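PDB 7LNK: capsid protein from Bocavirus gorilla/GBoV1/2009, which forms the T=1 icosahedral capsid of this bocavirus, sixty copies of it building the shell that presumably encloses the viral DNA. Local coordinates for residues L164-T178 and T291-Y305. Residues are numbered along the deposited sequence; the frame is centred on the assembly and turned at random.
Sequences LNELADLDGTTAGGT and TKPDGVYINTGAAGY
Glu166 reaches across to the loop 291-305 and takes a hydrogen bond from the backbone N of Asn299. Asn299 N lies 3.2 Å from Glu166 OE2 and the angle at the hydrogen is 159°, but the donor meets OE2 on its anti side, out of the carboxylate plane. With CG anti to the backbone N (chi1 -175°) and the chain bent at chi2, the side chain meets that of Thr300 from the opposite direction, and its carboxylate lies against Asn299. The planes of the Glu166 carboxylate and the Asn299 amide are steeply inclined to each other. Asp169 and Asp171 bring their carboxylates to the same place, so this acidic cluster may raise the affinity of one or more of its groups for a proton.

Asp171 comes to the Tyr297 ring at its edge, CG lying in the ring plane and the carboxylate nearly perpendicular to it. Over one face of the Tyr297 ring sits Gly172, its CA 3.8 Å from the ring centroid and 18° off the normal, a CH-pi contact. Both segments belong to the long surface loops that parvovirus capsid proteins insert between the strands of their jelly-roll core, which agrees with a contact centred about 30 Å from the centre of the chain. At another point Thr178 OG1 donates to Gly295 O at 3.0 Å, within the type II turn from Pro293 to Val296. Thr178 OG1 itself accepts from Glu181 N, which makes Thr178 the N-cap of helix 179-186.

Leu167 carries much of the apolar packing, its side chain crossing Pro293 at about a right angle, with Leu167 CD2 lying 3.6 Å from Pro293 CD. Val296 meets the leucine obliquely, CG2 lying 3.9 Å from Leu167 CG. Met348 of a second subunit also packs on Leu167, and Tyr355 of that subunit hydrogen-bonds the hydroxyl of Tyr305.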
loop_
_atom_site.group_PDB
_atom_site.type_symbol
_atom_site.label_atom_id
_atom_site.label_comp_id
_atom_site.label_asym_id
_atom_site.label_seq_id
_atom_site.Cartn_x
_atom_site.Cartn_y
_atom_site.Cartn_z
ATOM N N LEU A 164 25.238 110.679 8.094
ATOM C CA LEU A 164 24.696 111.997 7.797
ATOM C C LEU A 164 25.759 113.019 8.167
ATOM O O LEU A 164 26.212 113.057 9.312
ATOM C CB LEU A 164 23.408 112.242 8.573
ATOM C CG LEU A 164 22.535 113.411 8.117
ATOM C CD1 LEU A 164 21.099 113.115 8.465
ATOM C CD2 LEU A 164 22.963 114.741 8.678
ATOM N N ASN A 165 26.158 113.849 7.204
ATOM C CA ASN A 165 27.397 114.605 7.355
ATOM C C ASN A 165 27.290 115.682 8.426
ATOM O O ASN A 165 28.171 115.794 9.284
ATOM C CB ASN A 165 27.800 115.223 6.021
ATOM C CG ASN A 165 29.199 115.770 6.044
ATOM O OD1 ASN A 165 30.062 115.255 6.746
ATOM N ND2 ASN A 165 29.433 116.827 5.291
ATOM N N GLU A 166 26.233 116.495 8.393
ATOM C CA GLU A 166 26.150 117.616 9.324
ATOM C C GLU A 166 26.144 117.130 10.767
ATOM O O GLU A 166 26.521 117.867 11.685
ATOM C CB GLU A 166 24.911 118.460 9.029
ATOM C CG GLU A 166 24.799 119.715 9.878
ATOM C CD GLU A 166 25.892 120.730 9.588
ATOM O OE1 GLU A 166 26.560 120.621 8.542
ATOM O OE2 GLU A 166 26.106 121.634 10.418
ATOM N N LEU A 167 25.729 115.885 10.982
ATOM C CA LEU A 167 25.832 115.279 12.302
ATOM C C LEU A 167 27.255 114.842 12.609
ATOM O O LEU A 167 27.643 114.756 13.774
ATOM C CB LEU A 167 24.880 114.092 12.396
ATOM C CG LEU A 167 23.465 114.297 12.921
ATOM C CD1 LEU A 167 22.669 115.267 12.096
ATOM C CD2 LEU A 167 22.791 112.951 12.903
ATOM N N ALA A 168 28.019 114.484 11.586
ATOM C CA ALA A 168 29.385 114.005 11.756
ATOM C C ALA A 168 30.447 115.064 11.486
ATOM O O ALA A 168 31.636 114.760 11.531
ATOM C CB ALA A 168 29.635 112.799 10.863
ATOM N N ASP A 169 30.064 116.290 11.155
ATOM C CA ASP A 169 31.052 117.159 10.526
ATOM C C ASP A 169 31.987 117.854 11.507
ATOM O O ASP A 169 32.891 118.561 11.056
ATOM C CB ASP A 169 30.368 118.198 9.635
ATOM C CG ASP A 169 29.402 119.070 10.384
ATOM O OD1 ASP A 169 29.139 118.806 11.575
ATOM O OD2 ASP A 169 28.913 120.042 9.779
ATOM N N LEU A 170 31.816 117.662 12.815
ATOM C CA LEU A 170 32.737 118.214 13.810
ATOM C C LEU A 170 32.903 119.719 13.655
ATOM O O LEU A 170 34.012 120.252 13.612
ATOM C CB LEU A 170 34.088 117.502 13.766
ATOM C CG LEU A 170 34.224 116.127 14.429
ATOM C CD1 LEU A 170 33.021 115.219 14.321
ATOM C CD2 LEU A 170 35.512 115.443 14.004
ATOM N N ASP A 171 31.776 120.407 13.592
ATOM C CA ASP A 171 31.747 121.854 13.534
ATOM C C ASP A 171 31.179 122.394 14.836
ATOM O O ASP A 171 30.407 121.725 15.525
ATOM C CB ASP A 171 30.934 122.340 12.330
ATOM C CG ASP A 171 29.508 121.833 12.337
ATOM O OD1 ASP A 171 29.152 121.015 13.204
ATOM O OD2 ASP A 171 28.734 122.251 11.454
ATOM N N GLY A 172 31.617 123.589 15.204
ATOM C CA GLY A 172 31.093 124.216 16.396
ATOM C C GLY A 172 32.108 125.081 17.106
ATOM O O GLY A 172 33.207 125.309 16.596
ATOM N N THR A 173 31.753 125.559 18.297
ATOM C CA THR A 173 32.694 126.355 19.075
ATOM C C THR A 173 33.819 125.488 19.619
ATOM O O THR A 173 34.998 125.839 19.499
ATOM C CB THR A 173 31.966 127.063 20.214
ATOM O OG1 THR A 173 30.972 127.939 19.673
ATOM C CG2 THR A 173 32.946 127.873 21.044
ATOM N N THR A 174 33.477 124.351 20.213
ATOM C CA THR A 174 34.474 123.439 20.751
ATOM C C THR A 174 35.308 122.842 19.625
ATOM O O THR A 174 34.805 122.599 18.525
ATOM C CB THR A 174 33.800 122.335 21.565
ATOM O OG1 THR A 174 34.798 121.519 22.190
ATOM C CG2 THR A 174 32.911 121.476 20.690
ATOM N N ALA A 175 36.590 122.626 19.898
ATOM C CA ALA A 175 37.480 122.076 18.889
ATOM C C ALA A 175 37.301 120.569 18.789
ATOM O O ALA A 175 37.095 119.883 19.793
ATOM C CB ALA A 175 38.932 122.413 19.217
ATOM N N GLY A 176 37.381 120.056 17.568
ATOM C CA GLY A 176 37.203 118.641 17.337
ATOM C C GLY A 176 35.773 118.164 17.363
ATOM O O GLY A 176 35.543 116.954 17.296
ATOM N N GLY A 177 34.806 119.069 17.457
ATOM C CA GLY A 177 33.412 118.686 17.457
ATOM C C GLY A 177 32.877 118.446 18.851
ATOM O O GLY A 177 33.607 118.379 19.838
ATOM N N THR A 178 31.559 118.314 18.928
ATOM C CA THR A 178 30.931 118.046 20.206
ATOM C C THR A 178 31.122 116.583 20.585
ATOM O O THR A 178 31.663 115.781 19.825
ATOM C CB THR A 178 29.444 118.391 20.158
ATOM O OG1 THR A 178 28.802 117.599 19.155
ATOM C CG2 THR A 178 29.254 119.847 19.817
ATOM N N THR A 291 16.854 114.150 10.823
ATOM C CA THR A 291 17.249 113.532 12.079
ATOM C C THR A 291 18.190 114.489 12.783
ATOM O O THR A 291 19.171 114.944 12.191
ATOM C CB THR A 291 17.928 112.175 11.875
ATOM O OG1 THR A 291 19.081 112.336 11.045
ATOM C CG2 THR A 291 16.976 111.195 11.230
ATOM N N LYS A 292 17.883 114.805 14.034
ATOM C CA LYS A 292 18.630 115.800 14.798
ATOM C C LYS A 292 18.762 115.316 16.231
ATOM O O LYS A 292 18.020 115.741 17.122
ATOM C CB LYS A 292 17.942 117.160 14.721
ATOM C CG LYS A 292 18.643 118.299 15.406
ATOM C CD LYS A 292 17.868 119.575 15.156
ATOM C CE LYS A 292 18.502 120.765 15.832
ATOM N NZ LYS A 292 17.738 122.004 15.538
ATOM N N PRO A 293 19.688 114.396 16.486
ATOM C CA PRO A 293 19.939 113.968 17.863
ATOM C C PRO A 293 20.361 115.143 18.728
ATOM O O PRO A 293 20.890 116.141 18.244
ATOM C CB PRO A 293 21.077 112.956 17.712
ATOM C CG PRO A 293 20.928 112.450 16.337
ATOM C CD PRO A 293 20.488 113.621 15.527
ATOM N N ASP A 294 20.113 115.023 20.022
ATOM C CA ASP A 294 20.464 116.103 20.927
ATOM C C ASP A 294 21.957 116.067 21.223
ATOM O O ASP A 294 22.521 115.014 21.526
ATOM C CB ASP A 294 19.657 115.995 22.215
ATOM C CG ASP A 294 19.926 117.134 23.163
ATOM O OD1 ASP A 294 19.582 118.281 22.819
ATOM O OD2 ASP A 294 20.476 116.886 24.254
ATOM N N GLY A 295 22.598 117.225 21.129
ATOM C CA GLY A 295 24.019 117.342 21.327
ATOM C C GLY A 295 24.808 117.570 20.058
ATOM O O GLY A 295 25.996 117.896 20.132
ATOM N N VAL A 296 24.184 117.390 18.898
ATOM C CA VAL A 296 24.836 117.708 17.641
ATOM C C VAL A 296 24.873 119.222 17.476
ATOM O O VAL A 296 24.099 119.956 18.100
ATOM C CB VAL A 296 24.089 117.030 16.476
ATOM C CG1 VAL A 296 22.707 117.623 16.321
ATOM C CG2 VAL A 296 24.862 117.136 15.189
ATOM N N TYR A 297 25.793 119.704 16.651
ATOM C CA TYR A 297 25.854 121.115 16.304
ATOM C C TYR A 297 25.454 121.279 14.847
ATOM O O TYR A 297 26.052 120.661 13.961
ATOM C CB TYR A 297 27.247 121.688 16.540
ATOM C CG TYR A 297 27.339 123.137 16.149
ATOM C CD1 TYR A 297 26.846 124.125 16.980
ATOM C CD2 TYR A 297 27.889 123.515 14.939
ATOM C CE1 TYR A 297 26.914 125.448 16.626
ATOM C CE2 TYR A 297 27.960 124.834 14.577
ATOM C CZ TYR A 297 27.471 125.797 15.423
ATOM O OH TYR A 297 27.542 127.121 15.063
ATOM N N ILE A 298 24.451 122.110 14.597
ATOM C CA ILE A 298 23.942 122.350 13.256
ATOM C C ILE A 298 24.103 123.827 12.947
ATOM O O ILE A 298 23.447 124.677 13.561
ATOM C CB ILE A 298 22.480 121.911 13.119
ATOM C CG1 ILE A 298 22.382 120.395 13.246
ATOM C CG2 ILE A 298 21.908 122.379 11.805
ATOM C CD1 ILE A 298 20.993 119.904 13.355
ATOM N N ASN A 299 24.987 124.138 12.006
ATOM C CA ASN A 299 25.168 125.493 11.512
ATOM C C ASN A 299 24.399 125.769 10.225
ATOM O O ASN A 299 24.530 126.857 9.661
ATOM C CB ASN A 299 26.660 125.795 11.345
ATOM C CG ASN A 299 27.357 124.847 10.400
ATOM O OD1 ASN A 299 26.779 124.368 9.434
ATOM N ND2 ASN A 299 28.621 124.572 10.680
ATOM N N THR A 300 23.610 124.814 9.745
ATOM C CA THR A 300 22.884 124.948 8.491
ATOM C C THR A 300 21.386 124.984 8.764
ATOM O O THR A 300 20.936 124.973 9.912
ATOM C CB THR A 300 23.220 123.804 7.527
ATOM O OG1 THR A 300 22.887 122.552 8.134
ATOM C CG2 THR A 300 24.689 123.811 7.192
ATOM N N GLY A 301 20.609 125.045 7.686
ATOM C CA GLY A 301 19.172 124.933 7.765
ATOM C C GLY A 301 18.728 123.489 7.696
ATOM O O GLY A 301 19.531 122.556 7.707
ATOM N N ALA A 302 17.410 123.307 7.615
ATOM C CA ALA A 302 16.841 121.963 7.649
ATOM C C ALA A 302 17.416 121.092 6.544
ATOM O O ALA A 302 17.697 119.907 6.749
ATOM C CB ALA A 302 15.321 122.032 7.541
ATOM N N ALA A 303 17.596 121.661 5.360
ATOM C CA ALA A 303 18.287 120.941 4.305
ATOM C C ALA A 303 19.740 120.729 4.698
ATOM O O ALA A 303 20.434 121.662 5.108
ATOM C CB ALA A 303 18.195 121.704 2.988
ATOM N N GLY A 304 20.198 119.499 4.566
ATOM C CA GLY A 304 21.547 119.127 4.894
ATOM C C GLY A 304 21.711 118.376 6.196
ATOM O O GLY A 304 22.709 117.666 6.351
ATOM N N TYR A 305 20.796 118.519 7.149
ATOM C CA TYR A 305 20.579 117.455 8.118
ATOM C C TYR A 305 19.355 116.602 7.799
ATOM O O TYR A 305 18.986 115.743 8.602
ATOM C CB TYR A 305 20.572 117.983 9.559
ATOM C CG TYR A 305 19.527 118.962 10.006
ATOM C CD1 TYR A 305 18.343 118.529 10.566
ATOM C CD2 TYR A 305 19.763 120.319 9.950
ATOM C CE1 TYR A 305 17.406 119.420 11.013
ATOM C CE2 TYR A 305 18.835 121.217 10.396
ATOM C CZ TYR A 305 17.655 120.765 10.923
ATOM O OH TYR A 305 16.723 121.669 11.364
#